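Local coordinates for hypothetical protein DUF871 (Enterococcus faecalis, PDB 2P0O) that is of unknown function but is probably a 6-phospho-N-acetylmuramidase, built from a TIM-barrel domain and a cyclophilin-like domain, at residues A[27-38]-A[59-70]; A[240-249]-A[353-363]. All coordinates share one frame; numbering follows the deposited sequence.

Contact 1: residues A[27-38]-A[59-70]; sequences KALGFDGIFTSL and AKAEKMKIMVDI
Lys27, in the last turn of helix 17-28, runs its whole side chain along the end of helix 48-62. Its CB rests on CG of Glu62; CG passes the carboxylate, 3.7 Å from Glu62 OE2; CD lies 3.8 Å from CG of the selenomethionine Met64; CE skims the carbonyl oxygen of Glu62. The chain leaves anti to the backbone N (chi1 170°) and bends at chi2, which carries Lys27 NZ to Lys63 O at 2.9 Å, above that carbonyl's plane. The same NZ makes a salt bridge with Asp32 OD1, so one ammonium joins Lys63, just past the end of helix 48-62, to Asp32, just before strand 33-38. Beyond this clamp, strands 33-38 and 65-70 run parallel as the second and third staves of the TIM barrel, each reached through a beta-alpha-beta crossover. Their ladder starts at Lys65 N to Asp32 O and ends at Leu38 N to Asp69 O, 2.8 Å. Ile34, Thr36, Ile66 and Val68 face the helix layer, where Ile34 CD1 touches Ala59 CB at 4.1 Å. On the other face, toward the barrel interior, the Phe35 ring lies alongside Asp69, CZ 3.6 Å from its CB, while Asp69 OD2 pairs with Arg97.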
loop_
_atom_site.group_PDB
_atom_site.type_symbol
_atom_site.label_atom_id
_atom_site.label_comp_id
_atom_site.label_asym_id
_atom_site.label_seq_id
_atom_site.Cartn_x
_atom_site.Cartn_y
_atom_site.Cartn_z
ATOM N N LYS A 27 12.241 -4.668 0.409
ATOM C CA LYS A 27 13.119 -3.884 -0.448
ATOM C C LYS A 27 13.159 -4.410 -1.896
ATOM O O LYS A 27 12.952 -3.632 -2.828
ATOM C CB LYS A 27 14.532 -3.798 0.122
ATOM C CG LYS A 27 15.535 -3.187 -0.851
ATOM C CD LYS A 27 15.354 -1.690 -0.918
ATOM C CE LYS A 27 16.331 -1.087 -1.903
ATOM N NZ LYS A 27 16.204 0.391 -1.859
ATOM N N ALA A 28 13.416 -5.708 -2.081
ATOM C CA ALA A 28 13.361 -6.312 -3.419
ATOM C C ALA A 28 11.968 -6.229 -4.084
ATOM O O ALA A 28 11.826 -6.371 -5.296
ATOM C CB ALA A 28 13.876 -7.762 -3.399
ATOM N N LEU A 29 10.932 -5.984 -3.299
ATOM C CA LEU A 29 9.602 -5.849 -3.871
ATOM C C LEU A 29 9.258 -4.392 -4.181
ATOM O O LEU A 29 8.111 -4.098 -4.504
ATOM C CB LEU A 29 8.577 -6.433 -2.893
ATOM C CG LEU A 29 8.121 -7.902 -2.950
ATOM C CD1 LEU A 29 8.953 -8.806 -3.798
ATOM C CD2 LEU A 29 7.889 -8.489 -1.540
ATOM N N GLY A 30 10.223 -3.478 -4.059
ATOM C CA GLY A 30 9.964 -2.060 -4.343
ATOM C C GLY A 30 9.600 -1.147 -3.166
ATOM O O GLY A 30 9.048 -0.058 -3.365
ATOM N N PHE A 31 9.921 -1.576 -1.946
ATOM C CA PHE A 31 9.742 -0.769 -0.716
ATOM C C PHE A 31 11.075 -0.143 -0.300
ATOM O O PHE A 31 12.038 -0.876 -0.120
ATOM C CB PHE A 31 9.176 -1.651 0.405
ATOM C CG PHE A 31 7.753 -2.105 0.153
ATOM C CD1 PHE A 31 7.481 -3.162 -0.740
ATOM C CD2 PHE A 31 6.687 -1.468 0.794
ATOM C CE1 PHE A 31 6.167 -3.571 -0.997
ATOM C CE2 PHE A 31 5.355 -1.866 0.570
ATOM C CZ PHE A 31 5.095 -2.916 -0.329
ATOM N N ASP A 32 11.139 1.190 -0.189
ATOM C CA ASP A 32 12.394 1.897 0.089
ATOM C C ASP A 32 12.466 2.594 1.425
ATOM O O ASP A 32 13.456 3.297 1.700
ATOM C CB ASP A 32 12.730 2.945 -0.995
ATOM C CG ASP A 32 12.950 2.332 -2.355
ATOM O OD1 ASP A 32 13.731 1.360 -2.459
ATOM O OD2 ASP A 32 12.320 2.835 -3.322
ATOM N N GLY A 33 11.430 2.419 2.241
ATOM C CA GLY A 33 11.319 3.137 3.497
ATOM C C GLY A 33 10.837 2.308 4.664
ATOM O O GLY A 33 10.075 1.333 4.503
ATOM N N ILE A 34 11.287 2.729 5.852
ATOM C CA ILE A 34 10.866 2.178 7.113
ATOM C C ILE A 34 10.340 3.297 8.011
ATOM O O ILE A 34 10.929 4.392 8.083
ATOM C CB ILE A 34 12.022 1.449 7.843
ATOM C CG1 ILE A 34 12.517 0.261 7.011
ATOM C CG2 ILE A 34 11.577 1.029 9.262
ATOM C CD1 ILE A 34 13.937 -0.198 7.357
ATOM N N PHE A 35 9.222 3.004 8.672
ATOM C CA PHE A 35 8.686 3.816 9.766
ATOM C C PHE A 35 8.757 2.991 11.050
ATOM O O PHE A 35 8.452 1.790 11.055
ATOM C CB PHE A 35 7.235 4.241 9.482
ATOM C CG PHE A 35 6.573 5.006 10.608
ATOM C CD1 PHE A 35 6.651 6.407 10.662
ATOM C CD2 PHE A 35 5.827 4.333 11.594
ATOM C CE1 PHE A 35 6.023 7.143 11.693
ATOM C CE2 PHE A 35 5.188 5.052 12.636
ATOM C CZ PHE A 35 5.268 6.466 12.685
ATOM N N THR A 36 9.165 3.638 12.135
ATOM C CA THR A 36 9.161 3.003 13.438
ATOM C C THR A 36 8.791 4.011 14.523
ATOM O O THR A 36 9.220 5.174 14.486
ATOM C CB THR A 36 10.508 2.281 13.742
ATOM O OG1 THR A 36 10.380 1.502 14.942
ATOM C CG2 THR A 36 11.677 3.270 13.890
ATOM N N SER A 37 7.984 3.559 15.476
ATOM C CA SER A 37 7.536 4.405 16.579
ATOM C C SER A 37 8.065 3.863 17.896
ATOM O O SER A 37 7.781 2.733 18.274
ATOM C CB SER A 37 5.998 4.524 16.599
ATOM O OG SER A 37 5.549 5.364 17.661
ATOM N N LEU A 38 8.856 4.681 18.581
ATOM C CA LEU A 38 9.538 4.263 19.806
ATOM C C LEU A 38 8.959 4.848 21.093
ATOM O O LEU A 38 8.779 6.070 21.207
ATOM C CB LEU A 38 11.010 4.637 19.728
ATOM C CG LEU A 38 12.005 3.597 19.227
ATOM C CD1 LEU A 38 11.997 3.504 17.698
ATOM C CD2 LEU A 38 13.384 3.968 19.733
ATOM N N ALA A 59 19.020 -1.052 7.390
ATOM C CA ALA A 59 18.573 -0.028 6.435
ATOM C C ALA A 59 19.690 0.604 5.591
ATOM O O ALA A 59 19.502 0.838 4.401
ATOM C CB ALA A 59 17.789 1.050 7.145
ATOM N N LYS A 60 20.821 0.914 6.208
ATOM C CA LYS A 60 21.967 1.420 5.449
ATOM C C LYS A 60 22.400 0.436 4.356
ATOM O O LYS A 60 22.604 0.838 3.211
ATOM C CB LYS A 60 23.165 1.746 6.364
ATOM C CG LYS A 60 23.123 3.135 7.006
ATOM C CD LYS A 60 23.744 3.140 8.418
ATOM C CE LYS A 60 25.246 3.096 8.392
ATOM N NZ LYS A 60 25.816 2.832 9.774
ATOM N N ALA A 61 22.525 -0.843 4.718
ATOM C CA ALA A 61 22.953 -1.901 3.794
ATOM C C ALA A 61 21.934 -2.118 2.687
ATOM O O ALA A 61 22.259 -2.416 1.543
ATOM C CB ALA A 61 23.166 -3.195 4.553
ATOM N N GLU A 62 20.684 -1.954 3.056
ATOM C CA GLU A 62 19.573 -2.250 2.185
ATOM C C GLU A 62 19.148 -1.001 1.397
ATOM O O GLU A 62 18.336 -1.102 0.491
ATOM C CB GLU A 62 18.448 -2.822 3.048
ATOM C CG GLU A 62 17.564 -3.837 2.383
ATOM C CD GLU A 62 18.286 -5.049 1.834
ATOM O OE1 GLU A 62 19.204 -5.576 2.496
ATOM O OE2 GLU A 62 17.901 -5.496 0.726
ATOM N N LYS A 63 19.740 0.153 1.720
ATOM C CA LYS A 63 19.447 1.461 1.092
ATOM C C LYS A 63 17.990 1.844 1.273
ATOM O O LYS A 63 17.220 1.999 0.314
ATOM C CB LYS A 63 19.870 1.514 -0.374
ATOM C CG LYS A 63 21.372 1.536 -0.580
ATOM C CD LYS A 63 21.677 1.173 -2.004
ATOM C CE LYS A 63 23.169 0.939 -2.231
ATOM N NZ LYS A 63 23.341 0.221 -3.535
HETATM N N MSE A 64 17.625 1.970 2.537
HETATM C CA MSE A 64 16.266 2.271 2.920
HETATM C C MSE A 64 16.293 3.385 3.939
HETATM O O MSE A 64 17.240 3.523 4.710
HETATM C CB MSE A 64 15.597 1.041 3.513
HETATM C CG MSE A 64 15.479 -0.109 2.544
HETATM SE SE MSE A 64 14.710 -1.663 3.444
HETATM C CE MSE A 64 12.786 -1.277 3.366
ATOM N N LYS A 65 15.245 4.179 3.924
ATOM C CA LYS A 65 15.120 5.284 4.840
ATOM C C LYS A 65 14.479 4.806 6.134
ATOM O O LYS A 65 13.845 3.739 6.162
ATOM C CB LYS A 65 14.312 6.382 4.163
ATOM C CG LYS A 65 15.047 6.911 2.931
ATOM C CD LYS A 65 14.336 8.086 2.293
ATOM C CE LYS A 65 14.648 9.372 3.033
ATOM N NZ LYS A 65 13.751 10.465 2.558
ATOM N N ILE A 66 14.691 5.571 7.207
ATOM C CA ILE A 66 14.049 5.316 8.486
ATOM C C ILE A 66 13.520 6.612 9.087
ATOM O O ILE A 66 14.284 7.519 9.422
ATOM C CB ILE A 66 14.988 4.680 9.538
ATOM C CG1 ILE A 66 15.605 3.364 9.052
ATOM C CG2 ILE A 66 14.221 4.432 10.817
ATOM C CD1 ILE A 66 16.618 2.749 10.053
HETATM N N MSE A 67 12.207 6.686 9.218
HETATM C CA MSE A 67 11.578 7.774 9.918
HETATM C C MSE A 67 11.311 7.233 11.317
HETATM O O MSE A 67 10.674 6.174 11.472
HETATM C CB MSE A 67 10.301 8.175 9.163
HETATM C CG MSE A 67 9.289 9.071 9.925
HETATM SE SE MSE A 67 10.125 10.766 10.460
HETATM C CE MSE A 67 10.521 11.593 8.727
ATOM N N VAL A 68 11.802 7.930 12.336
ATOM C CA VAL A 68 11.553 7.517 13.714
ATOM C C VAL A 68 10.564 8.464 14.412
ATOM O O VAL A 68 10.828 9.666 14.588
ATOM C CB VAL A 68 12.855 7.426 14.571
ATOM C CG1 VAL A 68 12.532 7.075 16.016
ATOM C CG2 VAL A 68 13.878 6.422 13.982
ATOM N N ASP A 69 9.433 7.912 14.824
ATOM C CA ASP A 69 8.469 8.664 15.593
ATOM C C ASP A 69 8.784 8.418 17.071
ATOM O O ASP A 69 8.733 7.291 17.559
ATOM C CB ASP A 69 7.048 8.252 15.207
ATOM C CG ASP A 69 5.978 8.992 16.001
ATOM O OD1 ASP A 69 5.815 8.724 17.208
ATOM O OD2 ASP A 69 5.278 9.831 15.412
ATOM N N ILE A 70 9.133 9.488 17.770
ATOM C CA ILE A 70 9.642 9.382 19.135
ATOM C C ILE A 70 9.359 10.675 19.891
ATOM O O ILE A 70 9.422 11.768 19.314
ATOM C CB ILE A 70 11.172 9.060 19.112
ATOM C CG1 ILE A 70 11.726 8.741 20.499
ATOM C CG2 ILE A 70 11.970 10.169 18.423
ATOM C CD1 ILE A 70 13.164 8.211 20.443
#

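Contact 2: residues A[240-249]-A[353-363]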
loop_
_atom_site.group_PDB
_atom_site.type_symbol
_atom_site.label_atom_id
_atom_site.label_comp_id
_atom_site.label_asym_id
_atom_site.label_seq_id
_atom_site.Cartn_x
_atom_site.Cartn_y
_atom_site.Cartn_z
ATOM N N THR A 240 6.229 -6.552 -13.318
ATOM C CA THR A 240 5.550 -6.717 -14.619
ATOM C C THR A 240 4.514 -5.648 -14.958
ATOM O O THR A 240 3.979 -5.650 -16.070
ATOM C CB THR A 240 4.829 -8.104 -14.714
ATOM O OG1 THR A 240 3.614 -8.105 -13.920
ATOM C CG2 THR A 240 5.779 -9.258 -14.268
ATOM N N ASN A 241 4.183 -4.770 -14.002
ATOM C CA ASN A 241 3.102 -3.799 -14.203
ATOM C C ASN A 241 1.722 -4.469 -14.336
ATOM O O ASN A 241 0.770 -3.847 -14.785
ATOM C CB ASN A 241 3.374 -2.902 -15.433
ATOM C CG ASN A 241 2.584 -1.594 -15.402
ATOM O OD1 ASN A 241 2.101 -1.175 -14.356
ATOM N ND2 ASN A 241 2.459 -0.942 -16.557
ATOM N N GLN A 242 1.616 -5.732 -13.958
ATOM C CA GLN A 242 0.352 -6.443 -14.078
ATOM C C GLN A 242 -0.271 -6.624 -12.723
ATOM O O GLN A 242 0.450 -6.884 -11.739
ATOM C CB GLN A 242 0.554 -7.838 -14.674
ATOM C CG GLN A 242 1.017 -7.921 -16.111
ATOM C CD GLN A 242 1.591 -9.308 -16.475
ATOM O OE1 GLN A 242 1.357 -10.308 -15.792
ATOM N NE2 GLN A 242 2.344 -9.361 -17.545
ATOM N N PHE A 243 -1.601 -6.527 -12.679
ATOM C CA PHE A 243 -2.397 -6.807 -11.513
ATOM C C PHE A 243 -2.728 -8.297 -11.479
ATOM O O PHE A 243 -3.312 -8.834 -12.416
ATOM C CB PHE A 243 -3.721 -6.000 -11.523
ATOM C CG PHE A 243 -3.526 -4.527 -11.400
ATOM C CD1 PHE A 243 -3.275 -3.935 -10.135
ATOM C CD2 PHE A 243 -3.571 -3.716 -12.534
ATOM C CE1 PHE A 243 -3.070 -2.555 -10.016
ATOM C CE2 PHE A 243 -3.391 -2.335 -12.433
ATOM C CZ PHE A 243 -3.132 -1.744 -11.173
ATOM N N LEU A 244 -2.389 -8.945 -10.376
ATOM C CA LEU A 244 -2.527 -10.374 -10.258
ATOM C C LEU A 244 -3.724 -10.669 -9.379
ATOM O O LEU A 244 -3.760 -10.232 -8.222
ATOM C CB LEU A 244 -1.242 -10.958 -9.664
ATOM C CG LEU A 244 -1.101 -12.471 -9.493
ATOM C CD1 LEU A 244 -1.084 -13.166 -10.868
ATOM C CD2 LEU A 244 0.130 -12.860 -8.676
ATOM N N LEU A 245 -4.681 -11.432 -9.902
ATOM C CA LEU A 245 -5.918 -11.728 -9.165
ATOM C C LEU A 245 -6.264 -13.201 -9.271
ATOM O O LEU A 245 -5.930 -13.842 -10.265
ATOM C CB LEU A 245 -7.115 -10.895 -9.692
ATOM C CG LEU A 245 -7.033 -9.386 -9.898
ATOM C CD1 LEU A 245 -6.371 -9.093 -11.255
ATOM C CD2 LEU A 245 -8.426 -8.698 -9.844
ATOM N N GLU A 246 -6.935 -13.726 -8.249
ATOM C CA GLU A 246 -7.402 -15.125 -8.216
ATOM C C GLU A 246 -8.881 -15.268 -8.567
ATOM O O GLU A 246 -9.680 -14.357 -8.328
ATOM C CB GLU A 246 -7.136 -15.753 -6.846
ATOM C CG GLU A 246 -5.745 -16.319 -6.697
ATOM C CD GLU A 246 -5.437 -16.864 -5.288
ATOM O OE1 GLU A 246 -6.337 -16.904 -4.404
ATOM O OE2 GLU A 246 -4.271 -17.294 -5.081
ATOM N N VAL A 247 -9.241 -16.415 -9.134
ATOM C CA VAL A 247 -10.619 -16.695 -9.478
ATOM C C VAL A 247 -11.029 -17.971 -8.797
ATOM O O VAL A 247 -10.164 -18.802 -8.476
ATOM C CB VAL A 247 -10.848 -16.825 -11.041
ATOM C CG1 VAL A 247 -10.596 -15.518 -11.728
ATOM C CG2 VAL A 247 -10.000 -18.005 -11.683
ATOM N N ALA A 248 -12.336 -18.131 -8.569
ATOM C CA ALA A 248 -12.871 -19.353 -7.957
ATOM C C ALA A 248 -12.666 -20.546 -8.881
ATOM O O ALA A 248 -12.652 -20.372 -10.092
ATOM C CB ALA A 248 -14.382 -19.197 -7.639
ATOM N N PRO A 249 -12.550 -21.775 -8.321
ATOM C CA PRO A 249 -12.543 -22.979 -9.163
ATOM C C PRO A 249 -13.784 -23.041 -10.055
ATOM O O PRO A 249 -14.841 -22.588 -9.653
ATOM C CB PRO A 249 -12.593 -24.128 -8.127
ATOM C CG PRO A 249 -11.943 -23.536 -6.893
ATOM C CD PRO A 249 -12.462 -22.117 -6.884
ATOM N N ASN A 353 -4.572 -1.028 -18.778
ATOM C CA ASN A 353 -3.861 -1.823 -17.773
ATOM C C ASN A 353 -3.977 -3.337 -17.984
ATOM O O ASN A 353 -5.049 -3.846 -18.366
ATOM C CB ASN A 353 -4.333 -1.499 -16.332
ATOM C CG ASN A 353 -3.911 -0.109 -15.853
ATOM O OD1 ASN A 353 -4.528 0.447 -14.957
ATOM N ND2 ASN A 353 -2.891 0.469 -16.479
ATOM N N GLN A 354 -2.888 -4.052 -17.682
ATOM C CA GLN A 354 -2.883 -5.514 -17.745
ATOM C C GLN A 354 -3.202 -6.177 -16.437
ATOM O O GLN A 354 -2.860 -5.681 -15.368
ATOM C CB GLN A 354 -1.561 -6.068 -18.209
ATOM C CG GLN A 354 -1.058 -5.463 -19.459
ATOM C CD GLN A 354 0.284 -6.043 -19.788
ATOM O OE1 GLN A 354 0.378 -7.004 -20.556
ATOM N NE2 GLN A 354 1.328 -5.509 -19.171
ATOM N N PHE A 355 -3.836 -7.341 -16.543
ATOM C CA PHE A 355 -4.198 -8.124 -15.376
ATOM C C PHE A 355 -4.163 -9.598 -15.709
ATOM O O PHE A 355 -4.546 -9.988 -16.810
ATOM C CB PHE A 355 -5.562 -7.713 -14.878
ATOM C CG PHE A 355 -6.690 -7.887 -15.887
ATOM C CD1 PHE A 355 -6.965 -6.907 -16.834
ATOM C CD2 PHE A 355 -7.533 -9.002 -15.815
ATOM C CE1 PHE A 355 -8.054 -7.033 -17.736
ATOM C CE2 PHE A 355 -8.606 -9.147 -16.718
ATOM C CZ PHE A 355 -8.879 -8.165 -17.660
ATOM N N THR A 356 -3.709 -10.397 -14.739
ATOM C CA THR A 356 -3.456 -11.809 -14.902
ATOM C C THR A 356 -4.359 -12.583 -13.924
ATOM O O THR A 356 -4.357 -12.335 -12.715
ATOM C CB THR A 356 -1.977 -12.081 -14.639
ATOM O OG1 THR A 356 -1.185 -11.291 -15.560
ATOM C CG2 THR A 356 -1.647 -13.558 -14.761
ATOM N N LEU A 357 -5.135 -13.516 -14.458
ATOM C CA LEU A 357 -6.079 -14.289 -13.653
ATOM C C LEU A 357 -5.433 -15.623 -13.398
ATOM O O LEU A 357 -4.951 -16.275 -14.344
ATOM C CB LEU A 357 -7.402 -14.471 -14.420
ATOM C CG LEU A 357 -8.092 -13.166 -14.822
ATOM C CD1 LEU A 357 -9.483 -13.432 -15.455
ATOM C CD2 LEU A 357 -8.195 -12.171 -13.595
ATOM N N VAL A 358 -5.390 -16.016 -12.125
ATOM C CA VAL A 358 -4.835 -17.304 -11.755
ATOM C C VAL A 358 -5.828 -18.014 -10.833
ATOM O O VAL A 358 -6.708 -17.383 -10.209
ATOM C CB VAL A 358 -3.415 -17.216 -11.094
ATOM C CG1 VAL A 358 -2.367 -16.657 -12.064
ATOM C CG2 VAL A 358 -3.454 -16.393 -9.779
ATOM N N THR A 359 -5.708 -19.321 -10.752
ATOM C CA THR A 359 -6.702 -20.048 -9.989
ATOM C C THR A 359 -6.428 -19.928 -8.471
ATOM O O THR A 359 -5.286 -19.688 -8.035
ATOM C CB THR A 359 -6.863 -21.494 -10.504
ATOM O OG1 THR A 359 -8.246 -21.883 -10.389
ATOM C CG2 THR A 359 -5.978 -22.455 -9.721
ATOM N N GLU A 360 -7.498 -20.021 -7.693
ATOM C CA GLU A 360 -7.450 -19.722 -6.264
ATOM C C GLU A 360 -6.356 -20.529 -5.545
ATOM O O GLU A 360 -6.213 -21.729 -5.763
ATOM C CB GLU A 360 -8.829 -19.936 -5.607
ATOM C CG GLU A 360 -8.868 -19.526 -4.120
ATOM C CD GLU A 360 -10.218 -19.755 -3.413
ATOM O OE1 GLU A 360 -11.061 -20.561 -3.899
ATOM O OE2 GLU A 360 -10.424 -19.110 -2.344
ATOM N N GLY A 361 -5.566 -19.819 -4.733
ATOM C CA GLY A 361 -4.535 -20.398 -3.890
ATOM C C GLY A 361 -3.151 -20.448 -4.516
ATOM O O GLY A 361 -2.212 -20.923 -3.865
ATOM N N THR A 362 -3.008 -19.961 -5.759
ATOM C CA THR A 362 -1.746 -20.146 -6.512
ATOM C C THR A 362 -0.914 -18.857 -6.682
ATOM O O THR A 362 0.163 -18.869 -7.291
ATOM C CB THR A 362 -1.959 -20.834 -7.884
ATOM O OG1 THR A 362 -2.719 -19.985 -8.747
ATOM C CG2 THR A 362 -2.705 -22.157 -7.718
ATOM N N ILE A 363 -1.412 -17.751 -6.152
ATOM C CA ILE A 363 -0.722 -16.473 -6.288
ATOM C C ILE A 363 0.752 -16.573 -5.845
ATOM O O ILE A 363 1.648 -16.098 -6.547
ATOM C CB ILE A 363 -1.472 -15.339 -5.568
ATOM C CG1 ILE A 363 -2.489 -14.700 -6.534
ATOM C CG2 ILE A 363 -0.477 -14.227 -5.069
ATOM C CD1 ILE A 363 -3.209 -13.477 -5.967
HETATM O O HOH W 1 -0.853 -2.706 -16.642
#
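Glu246 stretches out beyond CG (chi2 176°), carrying its carboxylate across to the turn that follows strand 354-359, and Gln242, likewise extended (chi2 163°), brings its amide oxygen to Thr356. These two side chains reach across a parallel pair, 242-247 with 354-359, in the small mixed sheet of the cyclophilin-like C-terminal domain; strand 260-263 lies on the far side of 354-359. Thr356 OG1 donates to Gln242 OE1 at 2.7 Å, coming from well above the amide plane, and also bonds to Thr261 on that third strand. The backbone ladder alternates from Phe243 N to Gln354 O through to Val247 N to Val358 O, with Leu245 N meeting Thr356 O at 3.0 Å in between. Before it, a water receives from Gln354 N and donates to Asn241 O, extending the join ahead of the first direct bond.

Leu244, Glu246, Thr356 and Val358 share the face toward helix 228-240. There Leu244 places CD1 3.9 Å from Val358 CG1, and its CD2 slides past Ile363 CG1. On the reverse face Leu245 CD1 packs on Phe355 CB at 4.0 Å, and the edge of the Phe243 ring meets Gln354 O. Of the buried Glu246 carboxylate, OE1 forms a salt bridge with Arg229, which would favour the charged form. Its OE2 sits at the start of helix 363-370, where the helix end may add to that preference, and accepts from Ile363 N at 3.1 Å through its anti lone pair.

From the N terminus, the chain first closes contact 1: helix 17-28 leads into strand 33-38, the chain goes out through helix 48-62 and returns as strand 65-70, so the loop is short and mostly helical. The remaining strands of the barrel follow, and helix 228-240 then runs straight into contact 2. That contact closes a much longer loop, with 103 residues between its segments, 23 of them in strands. The two loops are in series, neither nested nor crossed. Their centres lie 29 Å apart on opposite sides of the chain's centre: contact 1 joins neighbouring barrel strands, whereas contact 2 ties the domain's first strand to its last, next to helix 228-240.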